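PDB 1LZL: heroin esterase from Rhodococcus sp., which probably hydrolyses acetyl ester bonds, including those of heroin, as an acetyl esterase of the alpha/beta hydrolase fold. Local coordinates for residues 65-70 / 138-143; 81-86 / 134-139. All coordinates share one frame; numbering follows the deposited sequence.

How the contacts relate
Both contacts press one helix, 128-142, against the same face of the central sheet, and their centres lie 6 Å apart. Contact 1 uses the last turn of the helix over strand 65-72; contact 2 uses the turn before it, over strand 79-85. Ala136 links the two, its CB 3.9 Å from Ile67 CD1, while a further touch between CD1 of Ile140 and CD1 of Leu83 is doubtful, since Ile140 has two conformers. The probable catalytic triad of Ser160, Asp260 and His290 takes no part. His86, just past strand 79-85, begins an HGGG sequence that in this family probably forms the oxyanion hole.

Contact 1 (65-70 / 138-143); sequences VKIRFV and LYIHAH
Ile67, in the middle of strand 65-72, faces the C-terminal turn of helix 128-142, and its CA is 9.7 Å from that of Ile140, the closest such pair between the two segments. That is too wide for backbones to meet, so side chains alone bridge the gap. The helix is still regular as it arrives: Ala142 N bonds to Leu138 O, and His143 N reaches Tyr139 O at 2.9 Å although His143 has itself left helical backbone angles.

Ile67 carries the strand's side of the contact. CG1 stands anti to the carbonyl carbon (chi1 -62°), and the extended chi2 then pushes CD1 out toward the helix. This methyl comes to 4.0 Å from Tyr139 CD2, meeting the phenol ring obliquely. It also lies 4.2 Å from Ile140 CG2, but Ile140 was modelled in two conformers, so this second touch holds for one of them and is doubtful for the other.

Tyr139 has its ring anti to the backbone N (chi1 170°), which swings it out toward the edge strand 49-56, where it also packs on Ala56. CB of His143 covers one face of the phenol toward the rim. In turn Tyr139 CE1 sits 3.4 Å above the imidazole plane, with the two rings inclined by about 30°; the imidazole ND1 is hydrogen-bonded to Glu146. The tyrosine is thus packed between the following turn and the sheet.

Ile67 also touches Ala114 of the adjacent strand 112-116 and Ala136 one turn back on the helix, which extend the apolar layer. Strand 65-72 pairs antiparallel with both of its neighbours, so this is helix-on-sheet packing at the antiparallel margin of an alpha/beta hydrolase sheet, joining its N-terminal strands to the helix that follows strand 112-116.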
# COMPACT_ATOMS: atom_id res chain seq x y z
N VAL A 65 -17.75 3.48 -2.73
CA VAL A 65 -16.51 3.10 -2.07
C VAL A 65 -16.44 3.84 -0.76
O VAL A 65 -16.35 5.08 -0.75
CB VAL A 65 -15.32 3.41 -2.99
CG1 VAL A 65 -14.00 3.06 -2.33
CG2 VAL A 65 -15.50 2.65 -4.30
N LYS A 66 -16.46 3.07 0.34
CA LYS A 66 -16.34 3.81 1.61
C LYS A 66 -14.87 4.18 1.90
O LYS A 66 -13.95 3.50 1.50
CB LYS A 66 -16.85 3.01 2.80
CG LYS A 66 -18.28 2.52 2.57
CD LYS A 66 -19.27 3.68 2.39
CE LYS A 66 -20.72 3.17 2.36
NZ LYS A 66 -21.66 4.25 1.94
N ILE A 67 -14.72 5.31 2.59
CA ILE A 67 -13.45 5.87 2.97
C ILE A 67 -13.47 6.14 4.48
O ILE A 67 -14.37 6.83 4.98
CB ILE A 67 -13.17 7.18 2.22
CG1 ILE A 67 -13.10 6.92 0.71
CG2 ILE A 67 -11.92 7.87 2.75
CD1 ILE A 67 -13.09 8.24 -0.07
N ARG A 68 -12.50 5.63 5.19
CA ARG A 68 -12.31 5.98 6.60
C ARG A 68 -11.46 7.24 6.61
O ARG A 68 -10.25 7.21 6.33
CB ARG A 68 -11.64 4.86 7.38
CG ARG A 68 -12.43 3.57 7.36
CD ARG A 68 -11.79 2.43 8.09
NE ARG A 68 -11.65 2.48 9.54
CZ ARG A 68 -12.64 2.28 10.39
NH1 ARG A 68 -13.87 2.04 9.95
NH2 ARG A 68 -12.34 2.32 11.67
N PHE A 69 -12.09 8.36 6.92
CA PHE A 69 -11.50 9.69 6.75
C PHE A 69 -11.12 10.23 8.12
O PHE A 69 -11.97 10.56 8.98
CB PHE A 69 -12.50 10.58 6.03
CG PHE A 69 -11.97 11.95 5.67
CD1 PHE A 69 -10.86 12.07 4.87
CD2 PHE A 69 -12.59 13.12 6.11
CE1 PHE A 69 -10.34 13.30 4.47
CE2 PHE A 69 -12.10 14.37 5.76
CZ PHE A 69 -10.96 14.45 4.96
N VAL A 70 -9.83 10.28 8.36
CA VAL A 70 -9.17 10.63 9.60
C VAL A 70 -8.70 12.06 9.53
O VAL A 70 -7.94 12.44 8.61
CB VAL A 70 -8.01 9.67 9.93
CG1 VAL A 70 -7.46 9.95 11.35
CG2 VAL A 70 -8.45 8.21 9.82
N LEU A 138 -10.67 10.55 -7.22
CA LEU A 138 -11.53 11.53 -7.93
C LEU A 138 -12.45 12.26 -6.96
O LEU A 138 -12.64 13.47 -7.07
CB LEU A 138 -12.36 10.77 -8.97
CG LEU A 138 -11.62 10.35 -10.25
CD1 LEU A 138 -12.49 9.45 -11.12
CD2 LEU A 138 -11.27 11.60 -11.07
N TYR A 139 -13.03 11.48 -6.05
CA TYR A 139 -13.96 12.08 -5.08
C TYR A 139 -13.24 13.03 -4.16
O TYR A 139 -13.74 14.16 -3.96
CB TYR A 139 -14.61 10.94 -4.29
CG TYR A 139 -15.39 11.48 -3.10
CD1 TYR A 139 -16.66 12.02 -3.30
CD2 TYR A 139 -14.86 11.42 -1.81
CE1 TYR A 139 -17.35 12.49 -2.18
CE2 TYR A 139 -15.52 11.90 -0.70
CZ TYR A 139 -16.79 12.42 -0.93
OH TYR A 139 -17.49 12.93 0.15
N ILE A 140 -12.14 12.61 -3.52
CA ILE A 140 -11.50 13.55 -2.56
C ILE A 140 -11.02 14.81 -3.25
O ILE A 140 -11.08 15.90 -2.64
CB ILE A 140 -10.43 12.92 -1.67
CG1 ILE A 140 -9.24 12.38 -2.44
CG2 ILE A 140 -11.07 11.86 -0.77
CD1 ILE A 140 -8.20 11.78 -1.50
N HIS A 141 -10.58 14.72 -4.50
CA HIS A 141 -10.08 15.87 -5.23
C HIS A 141 -11.25 16.79 -5.56
O HIS A 141 -11.13 18.00 -5.31
CB HIS A 141 -9.39 15.39 -6.52
CG HIS A 141 -8.90 16.58 -7.29
ND1 HIS A 141 -9.51 16.93 -8.46
CD2 HIS A 141 -7.91 17.49 -7.05
CE1 HIS A 141 -8.91 18.02 -8.94
NE2 HIS A 141 -7.95 18.38 -8.11
N ALA A 142 -12.33 16.23 -6.04
CA ALA A 142 -13.50 17.05 -6.46
C ALA A 142 -14.20 17.66 -5.27
O ALA A 142 -14.78 18.73 -5.39
CB ALA A 142 -14.50 16.20 -7.24
N HIS A 143 -14.19 17.01 -4.12
CA HIS A 143 -14.83 17.58 -2.93
C HIS A 143 -13.82 18.19 -1.98
O HIS A 143 -14.11 18.32 -0.79
CB HIS A 143 -15.66 16.47 -2.25
CG HIS A 143 -16.82 16.02 -3.11
ND1 HIS A 143 -18.11 16.46 -2.92
CD2 HIS A 143 -16.89 15.18 -4.17
CE1 HIS A 143 -18.93 15.91 -3.81
NE2 HIS A 143 -18.20 15.13 -4.58

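Contact 2 (81-86 / 134-139); sequences VLLWIH and YAALLY
Leu83 splits its two methyls over neighbouring residues of helix 128-142. CD1 meets CB of Ala136 at 4.0 Å; CD2 lies 3.8 Å from Leu137 CB and almost as near to its CA, so it rests against the root of that side chain. The leucine reaches up by holding CG anti to its backbone N (chi1 -175°), and chi2 of 81° turns the fork so that each branch takes one partner.

Leu137 leaves the helix along the sheet and crosses Leu83 at about a right angle. Its side chain also packs on Ile154 of strand 153-159 and Ala173 of helix 161-176. The CA atoms of Leu83 and Leu137 are 7.1 Å apart, a close approach consistent with the small side chain of Ala136. All three residues are buried, and Ala114 and Val116 pack against Leu83 from strand 112-116.

Helix 128-142 here bridges strands 112-116 and 153-159, running roughly opposite to strand 79-85, which it covers on the way. This is the beta-alpha-beta crossover over an intervening strand that belongs to the alpha/beta hydrolase core.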
# COMPACT_ATOMS: atom_id res chain seq x y z
N VAL A 81 -3.71 15.86 2.18
CA VAL A 81 -4.37 14.59 2.45
C VAL A 81 -3.53 13.43 1.89
O VAL A 81 -2.95 13.56 0.82
CB VAL A 81 -5.78 14.55 1.86
CG1 VAL A 81 -5.75 14.74 0.34
CG2 VAL A 81 -6.53 13.26 2.22
N LEU A 82 -3.50 12.32 2.62
CA LEU A 82 -2.90 11.08 2.16
C LEU A 82 -4.05 10.14 1.81
O LEU A 82 -4.82 9.80 2.72
CB LEU A 82 -2.02 10.47 3.23
CG LEU A 82 -1.51 9.03 2.99
CD1 LEU A 82 -0.61 8.96 1.75
CD2 LEU A 82 -0.81 8.54 4.26
N LEU A 83 -4.16 9.71 0.56
CA LEU A 83 -5.08 8.62 0.20
C LEU A 83 -4.30 7.35 0.51
O LEU A 83 -3.22 7.15 -0.04
CB LEU A 83 -5.46 8.74 -1.28
CG LEU A 83 -6.50 7.74 -1.77
CD1 LEU A 83 -7.90 8.14 -1.42
CD2 LEU A 83 -6.46 7.58 -3.30
N TRP A 84 -4.79 6.50 1.39
CA TRP A 84 -4.06 5.34 1.84
C TRP A 84 -4.80 4.06 1.46
O TRP A 84 -6.03 4.01 1.55
CB TRP A 84 -3.92 5.37 3.40
CG TRP A 84 -3.14 4.15 3.84
CD1 TRP A 84 -3.61 3.06 4.47
CD2 TRP A 84 -1.74 3.96 3.63
NE1 TRP A 84 -2.60 2.18 4.69
CE2 TRP A 84 -1.44 2.70 4.19
CE3 TRP A 84 -0.71 4.70 3.05
CZ2 TRP A 84 -0.16 2.15 4.19
CZ3 TRP A 84 0.58 4.17 3.04
CH2 TRP A 84 0.85 2.89 3.61
N ILE A 85 -4.05 3.05 1.06
CA ILE A 85 -4.62 1.80 0.55
C ILE A 85 -3.93 0.64 1.25
O ILE A 85 -2.71 0.40 1.15
CB ILE A 85 -4.42 1.73 -0.98
CG1 ILE A 85 -4.93 3.01 -1.67
CG2 ILE A 85 -5.07 0.49 -1.55
CD1 ILE A 85 -4.47 3.14 -3.12
N HIS A 86 -4.72 -0.14 2.00
CA HIS A 86 -4.18 -1.22 2.81
C HIS A 86 -3.72 -2.39 1.94
O HIS A 86 -4.09 -2.50 0.79
CB HIS A 86 -5.21 -1.75 3.80
CG HIS A 86 -6.33 -2.53 3.16
ND1 HIS A 86 -6.23 -3.87 2.85
CD2 HIS A 86 -7.63 -2.18 2.84
CE1 HIS A 86 -7.36 -4.31 2.32
NE2 HIS A 86 -8.23 -3.33 2.30
N TYR A 134 -9.18 4.67 -7.56
CA TYR A 134 -9.20 5.91 -8.39
C TYR A 134 -10.50 6.67 -8.16
O TYR A 134 -10.48 7.90 -8.13
CB TYR A 134 -8.94 5.55 -9.85
CG TYR A 134 -8.86 6.73 -10.78
CD1 TYR A 134 -7.85 7.66 -10.60
CD2 TYR A 134 -9.77 6.90 -11.80
CE1 TYR A 134 -7.75 8.75 -11.43
CE2 TYR A 134 -9.67 8.01 -12.65
CZ TYR A 134 -8.65 8.91 -12.45
OH TYR A 134 -8.51 10.04 -13.25
N ALA A 135 -11.58 5.92 -7.96
CA ALA A 135 -12.84 6.60 -7.65
C ALA A 135 -12.74 7.41 -6.38
O ALA A 135 -13.27 8.53 -6.31
CB ALA A 135 -13.95 5.56 -7.56
N ALA A 136 -12.06 6.87 -5.37
CA ALA A 136 -11.88 7.59 -4.10
C ALA A 136 -11.01 8.81 -4.34
O ALA A 136 -11.24 9.89 -3.82
CB ALA A 136 -11.21 6.64 -3.07
N LEU A 137 -9.96 8.72 -5.18
CA LEU A 137 -9.10 9.86 -5.50
C LEU A 137 -9.89 10.95 -6.22
O LEU A 137 -9.77 12.12 -5.84
CB LEU A 137 -7.92 9.35 -6.35
CG LEU A 137 -6.94 10.47 -6.78
CD1 LEU A 137 -6.26 11.11 -5.57
CD2 LEU A 137 -5.88 9.98 -7.77
N LEU A 138 -10.67 10.55 -7.22
CA LEU A 138 -11.53 11.53 -7.93
C LEU A 138 -12.45 12.26 -6.96
O LEU A 138 -12.64 13.47 -7.07
CB LEU A 138 -12.36 10.77 -8.97
CG LEU A 138 -11.62 10.35 -10.25
CD1 LEU A 138 -12.49 9.45 -11.12
CD2 LEU A 138 -11.27 11.60 -11.07
N TYR A 139 -13.03 11.48 -6.05
CA TYR A 139 -13.96 12.08 -5.08
C TYR A 139 -13.24 13.03 -4.16
O TYR A 139 -13.74 14.16 -3.96
CB TYR A 139 -14.61 10.94 -4.29
CG TYR A 139 -15.39 11.48 -3.10
CD1 TYR A 139 -16.66 12.02 -3.30
CD2 TYR A 139 -14.86 11.42 -1.81
CE1 TYR A 139 -17.35 12.49 -2.18
CE2 TYR A 139 -15.52 11.90 -0.70
CZ TYR A 139 -16.79 12.42 -0.93
OH TYR A 139 -17.49 12.93 0.15